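Local coordinates for protein isomaltodextranase (Arthrobacter globiformis, PDB 5AWO) that hydrolyses alpha-1,6-glucosidic linkages in polysaccharides such as dextran, removing successive isomaltose units from the non-reducing chain ends, at residues A[357-367]-A[436-444]. Residues are numbered along the deposited sequence; the frame is centred on the assembly and turned at random.
Sequences WVYTNKEVLQL and VRDLWEHRN
Glu363 OE2 accepts two hydrogen bonds at once, from His442 ND1 at 2.7 Å on its anti side and from Arg437 NH2 at 2.9 Å on its syn side. Arg437 completes a side-on salt bridge through NE, which lies 2.7 Å from Glu363 OE1 and uses that oxygen's syn lone pair, and the extended glutamate chain carries the carboxylate out to both partners. A lysine in place of Glu363 would probably set its charge against Arg437 and leave His442 ND1 without its acceptor. Two residues earlier, at the N-cap, Asn361 works in two directions: OD1 caps helix 362-370 through Val364 N, while ND2 donates almost straight to Leu439 O (2.9 Å, 171°). With CG anti to the backbone N (chi1 177°), its amide stands nearly upright over a face of the Trp440 indole, ND2 lying 3.3 Å from Trp440 CE3. Val364 CG2 rests off-centre on the five-membered ring, whose NE1 is hydrogen-bonded to Asn334 OD1 of helix 326-339. One turn beyond Val364, Leu367 CD1 meets Leu439 CD1 at 3.6 Å. The hairpin of strands 434-438 and 443-448, in the C-terminal beta sandwich, thus receives the start of this helix by salt bridge, hydrogen bonds and apolar contact together, a junction whose paired carboxylate is probably kept ionised.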
loop_
_atom_site.group_PDB
_atom_site.type_symbol
_atom_site.label_atom_id
_atom_site.label_comp_id
_atom_site.label_asym_id
_atom_site.label_seq_id
_atom_site.Cartn_x
_atom_site.Cartn_y
_atom_site.Cartn_z
ATOM N N TRP A 357 7.983 -23.074 -2.769
ATOM C CA TRP A 357 8.558 -22.737 -1.477
ATOM C C TRP A 357 8.802 -21.224 -1.230
ATOM O O TRP A 357 8.755 -20.748 -0.104
ATOM C CB TRP A 357 9.875 -23.522 -1.273
ATOM C CG TRP A 357 10.915 -23.134 -2.297
ATOM C CD1 TRP A 357 11.132 -23.713 -3.523
ATOM C CD2 TRP A 357 11.841 -22.059 -2.197
ATOM N NE1 TRP A 357 12.117 -23.053 -4.186
ATOM C CE2 TRP A 357 12.570 -22.025 -3.404
ATOM C CE3 TRP A 357 12.112 -21.099 -1.216
ATOM C CZ2 TRP A 357 13.577 -21.096 -3.632
ATOM C CZ3 TRP A 357 13.097 -20.160 -1.456
ATOM C CH2 TRP A 357 13.825 -20.173 -2.670
ATOM N N VAL A 358 9.071 -20.470 -2.302
ATOM C CA VAL A 358 9.364 -19.023 -2.217
ATOM C C VAL A 358 8.227 -18.295 -1.487
ATOM O O VAL A 358 8.422 -17.355 -0.697
ATOM C CB VAL A 358 9.510 -18.404 -3.663
ATOM C CG1 VAL A 358 9.646 -16.870 -3.642
ATOM C CG2 VAL A 358 10.711 -19.031 -4.393
ATOM N N TYR A 359 7.026 -18.771 -1.772
ATOM C CA TYR A 359 5.796 -18.085 -1.402
ATOM C C TYR A 359 5.187 -18.621 -0.105
ATOM O O TYR A 359 4.268 -18.005 0.449
ATOM C CB TYR A 359 4.806 -18.255 -2.532
ATOM C CG TYR A 359 5.267 -17.654 -3.831
ATOM C CD1 TYR A 359 5.692 -16.316 -3.892
ATOM C CD2 TYR A 359 5.298 -18.387 -5.004
ATOM C CE1 TYR A 359 6.091 -15.734 -5.079
ATOM C CE2 TYR A 359 5.695 -17.812 -6.200
ATOM C CZ TYR A 359 6.104 -16.490 -6.233
ATOM O OH TYR A 359 6.483 -15.909 -7.428
ATOM N N THR A 360 5.684 -19.754 0.381
ATOM C CA THR A 360 4.998 -20.515 1.433
ATOM C C THR A 360 5.834 -20.709 2.704
ATOM O O THR A 360 5.583 -21.644 3.478
ATOM C CB THR A 360 4.505 -21.861 0.885
ATOM O OG1 THR A 360 5.629 -22.640 0.445
ATOM C CG2 THR A 360 3.519 -21.639 -0.255
ATOM N N ASN A 361 6.808 -19.842 2.957
ATOM C CA ASN A 361 7.509 -19.846 4.240
ATOM C C ASN A 361 6.587 -19.209 5.284
ATOM O O ASN A 361 6.292 -18.021 5.238
ATOM C CB ASN A 361 8.829 -19.080 4.111
ATOM C CG ASN A 361 9.601 -18.963 5.409
ATOM O OD1 ASN A 361 9.045 -18.904 6.497
ATOM N ND2 ASN A 361 10.897 -18.865 5.293
ATOM N N LYS A 362 6.095 -20.037 6.200
ATOM C CA LYS A 362 5.091 -19.595 7.161
ATOM C C LYS A 362 5.580 -18.442 8.023
ATOM O O LYS A 362 4.781 -17.564 8.377
ATOM C CB LYS A 362 4.607 -20.779 8.021
ATOM C CG LYS A 362 3.752 -21.781 7.240
ATOM C CD LYS A 362 3.728 -23.159 7.916
ATOM C CE LYS A 362 3.168 -24.268 7.015
ATOM N NZ LYS A 362 4.131 -24.980 6.110
ATOM N N GLU A 363 6.866 -18.417 8.379
ATOM C CA GLU A 363 7.377 -17.363 9.234
ATOM C C GLU A 363 7.470 -16.021 8.505
ATOM O O GLU A 363 7.223 -14.978 9.076
ATOM C CB GLU A 363 8.734 -17.735 9.832
ATOM C CG GLU A 363 8.701 -19.028 10.623
ATOM C CD GLU A 363 9.825 -19.081 11.631
ATOM O OE1 GLU A 363 9.834 -18.258 12.558
ATOM O OE2 GLU A 363 10.721 -19.941 11.475
ATOM N N VAL A 364 7.869 -16.058 7.238
ATOM C CA VAL A 364 7.896 -14.861 6.396
ATOM C C VAL A 364 6.466 -14.382 6.172
ATOM O O VAL A 364 6.176 -13.198 6.339
ATOM C CB VAL A 364 8.665 -15.133 5.089
ATOM C CG1 VAL A 364 8.531 -13.964 4.128
ATOM C CG2 VAL A 364 10.147 -15.394 5.374
ATOM N N LEU A 365 5.566 -15.308 5.863
ATOM C CA LEU A 365 4.153 -14.944 5.705
ATOM C C LEU A 365 3.586 -14.332 6.985
ATOM O O LEU A 365 2.735 -13.426 6.915
ATOM C CB LEU A 365 3.291 -16.116 5.256
ATOM C CG LEU A 365 3.550 -16.593 3.814
ATOM C CD1 LEU A 365 2.792 -17.891 3.557
ATOM C CD2 LEU A 365 3.202 -15.522 2.797
ATOM N N GLN A 366 4.022 -14.825 8.138
ATOM C CA GLN A 366 3.467 -14.330 9.379
ATOM C C GLN A 366 3.704 -12.839 9.511
ATOM O O GLN A 366 2.869 -12.140 10.082
ATOM C CB GLN A 366 4.033 -15.090 10.571
ATOM C CG GLN A 366 3.248 -14.855 11.851
ATOM C CD GLN A 366 1.864 -15.452 11.785
ATOM O OE1 GLN A 366 1.708 -16.603 11.403
ATOM N NE2 GLN A 366 0.840 -14.656 12.121
ATOM N N LEU A 367 4.817 -12.312 8.985
ATOM C CA LEU A 367 5.052 -10.864 9.003
ATOM C C LEU A 367 3.937 -10.119 8.246
ATOM O O LEU A 367 3.392 -9.110 8.702
ATOM C CB LEU A 367 6.403 -10.505 8.401
ATOM C CG LEU A 367 7.640 -10.897 9.205
ATOM C CD1 LEU A 367 8.915 -10.664 8.408
ATOM C CD2 LEU A 367 7.732 -10.156 10.533
ATOM N N VAL A 436 16.318 -12.275 18.309
ATOM C CA VAL A 436 16.423 -12.210 16.831
ATOM C C VAL A 436 16.245 -13.608 16.266
ATOM O O VAL A 436 16.920 -14.549 16.714
ATOM C CB VAL A 436 17.770 -11.608 16.397
ATOM C CG1 VAL A 436 17.868 -11.539 14.870
ATOM C CG2 VAL A 436 17.945 -10.219 16.976
ATOM N N ARG A 437 15.327 -13.751 15.319
ATOM C CA ARG A 437 15.121 -15.014 14.635
ATOM C C ARG A 437 15.293 -14.787 13.125
ATOM O O ARG A 437 14.641 -13.913 12.546
ATOM C CB ARG A 437 13.722 -15.540 14.925
ATOM C CG ARG A 437 13.460 -16.907 14.394
ATOM C CD ARG A 437 12.163 -17.519 14.926
ATOM N NE ARG A 437 11.885 -18.734 14.200
ATOM C CZ ARG A 437 12.385 -19.929 14.517
ATOM N NH1 ARG A 437 13.107 -20.077 15.630
ATOM N NH2 ARG A 437 12.110 -20.983 13.764
ATOM N N ASP A 438 16.170 -15.588 12.510
ATOM C CA ASP A 438 16.379 -15.612 11.045
ATOM C C ASP A 438 15.286 -16.483 10.426
ATOM O O ASP A 438 15.148 -17.659 10.740
ATOM C CB ASP A 438 17.780 -16.160 10.758
ATOM C CG ASP A 438 18.120 -16.193 9.285
ATOM O OD1 ASP A 438 17.225 -16.483 8.496
ATOM O OD2 ASP A 438 19.297 -15.956 8.950
ATOM N N LEU A 439 14.436 -15.870 9.586
ATOM C CA LEU A 439 13.219 -16.522 9.150
ATOM C C LEU A 439 13.381 -17.451 7.947
ATOM O O LEU A 439 12.480 -18.208 7.652
ATOM C CB LEU A 439 12.113 -15.505 8.836
ATOM C CG LEU A 439 11.816 -14.531 9.961
ATOM C CD1 LEU A 439 10.672 -13.628 9.595
ATOM C CD2 LEU A 439 11.522 -15.235 11.276
ATOM N N TRP A 440 14.550 -17.430 7.312
ATOM C CA TRP A 440 14.838 -18.429 6.256
ATOM C C TRP A 440 15.678 -19.576 6.793
ATOM O O TRP A 440 15.517 -20.713 6.347
ATOM C CB TRP A 440 15.497 -17.776 5.021
ATOM C CG TRP A 440 14.508 -17.035 4.196
ATOM C CD1 TRP A 440 14.318 -15.686 4.186
ATOM C CD2 TRP A 440 13.533 -17.591 3.305
ATOM N NE1 TRP A 440 13.295 -15.368 3.329
ATOM C CE2 TRP A 440 12.787 -16.517 2.782
ATOM C CE3 TRP A 440 13.213 -18.894 2.908
ATOM C CZ2 TRP A 440 11.752 -16.719 1.871
ATOM C CZ3 TRP A 440 12.182 -19.084 2.016
ATOM C CH2 TRP A 440 11.463 -18.011 1.510
ATOM N N GLU A 441 16.566 -19.299 7.756
ATOM C CA GLU A 441 17.247 -20.386 8.488
ATOM C C GLU A 441 16.293 -21.046 9.481
ATOM O O GLU A 441 16.529 -22.178 9.909
ATOM C CB GLU A 441 18.488 -19.880 9.210
ATOM C CG GLU A 441 19.586 -19.378 8.283
ATOM C CD GLU A 441 20.868 -19.000 9.017
ATOM O OE1 GLU A 441 20.890 -19.001 10.255
ATOM O OE2 GLU A 441 21.898 -18.667 8.368
ATOM N N HIS A 442 15.212 -20.356 9.855
ATOM C CA HIS A 442 14.326 -20.822 10.921
ATOM C C HIS A 442 15.167 -21.081 12.181
ATOM O O HIS A 442 15.114 -22.163 12.756
ATOM C CB HIS A 442 13.500 -22.034 10.509
ATOM C CG HIS A 442 12.745 -21.829 9.240
ATOM N ND1 HIS A 442 11.597 -21.075 9.180
ATOM C CD2 HIS A 442 12.993 -22.249 7.980
ATOM C CE1 HIS A 442 11.152 -21.066 7.936
ATOM N NE2 HIS A 442 11.981 -21.764 7.189
ATOM N N ARG A 443 15.893 -20.050 12.614
ATOM C CA ARG A 443 16.926 -20.191 13.650
ATOM C C ARG A 443 16.821 -19.040 14.645
ATOM O O ARG A 443 16.811 -17.873 14.266
ATOM C CB ARG A 443 18.313 -20.172 13.012
ATOM C CG ARG A 443 19.449 -20.255 14.027
ATOM C CD ARG A 443 20.846 -20.214 13.423
ATOM N NE ARG A 443 21.190 -21.459 12.736
ATOM C CZ ARG A 443 21.632 -22.574 13.332
ATOM N NH1 ARG A 443 21.824 -22.620 14.651
ATOM N NH2 ARG A 443 21.895 -23.633 12.592
ATOM N N ASN A 444 16.780 -19.376 15.933
ATOM C CA ASN A 444 16.812 -18.404 16.991
ATOM C C ASN A 444 18.262 -18.033 17.214
ATOM O O ASN A 444 19.083 -18.913 17.502
ATOM C CB ASN A 444 16.236 -19.078 18.243
ATOM C CG ASN A 444 16.101 -18.147 19.428
ATOM O OD1 ASN A 444 16.515 -16.985 19.406
ATOM N ND2 ASN A 444 15.519 -18.683 20.509
#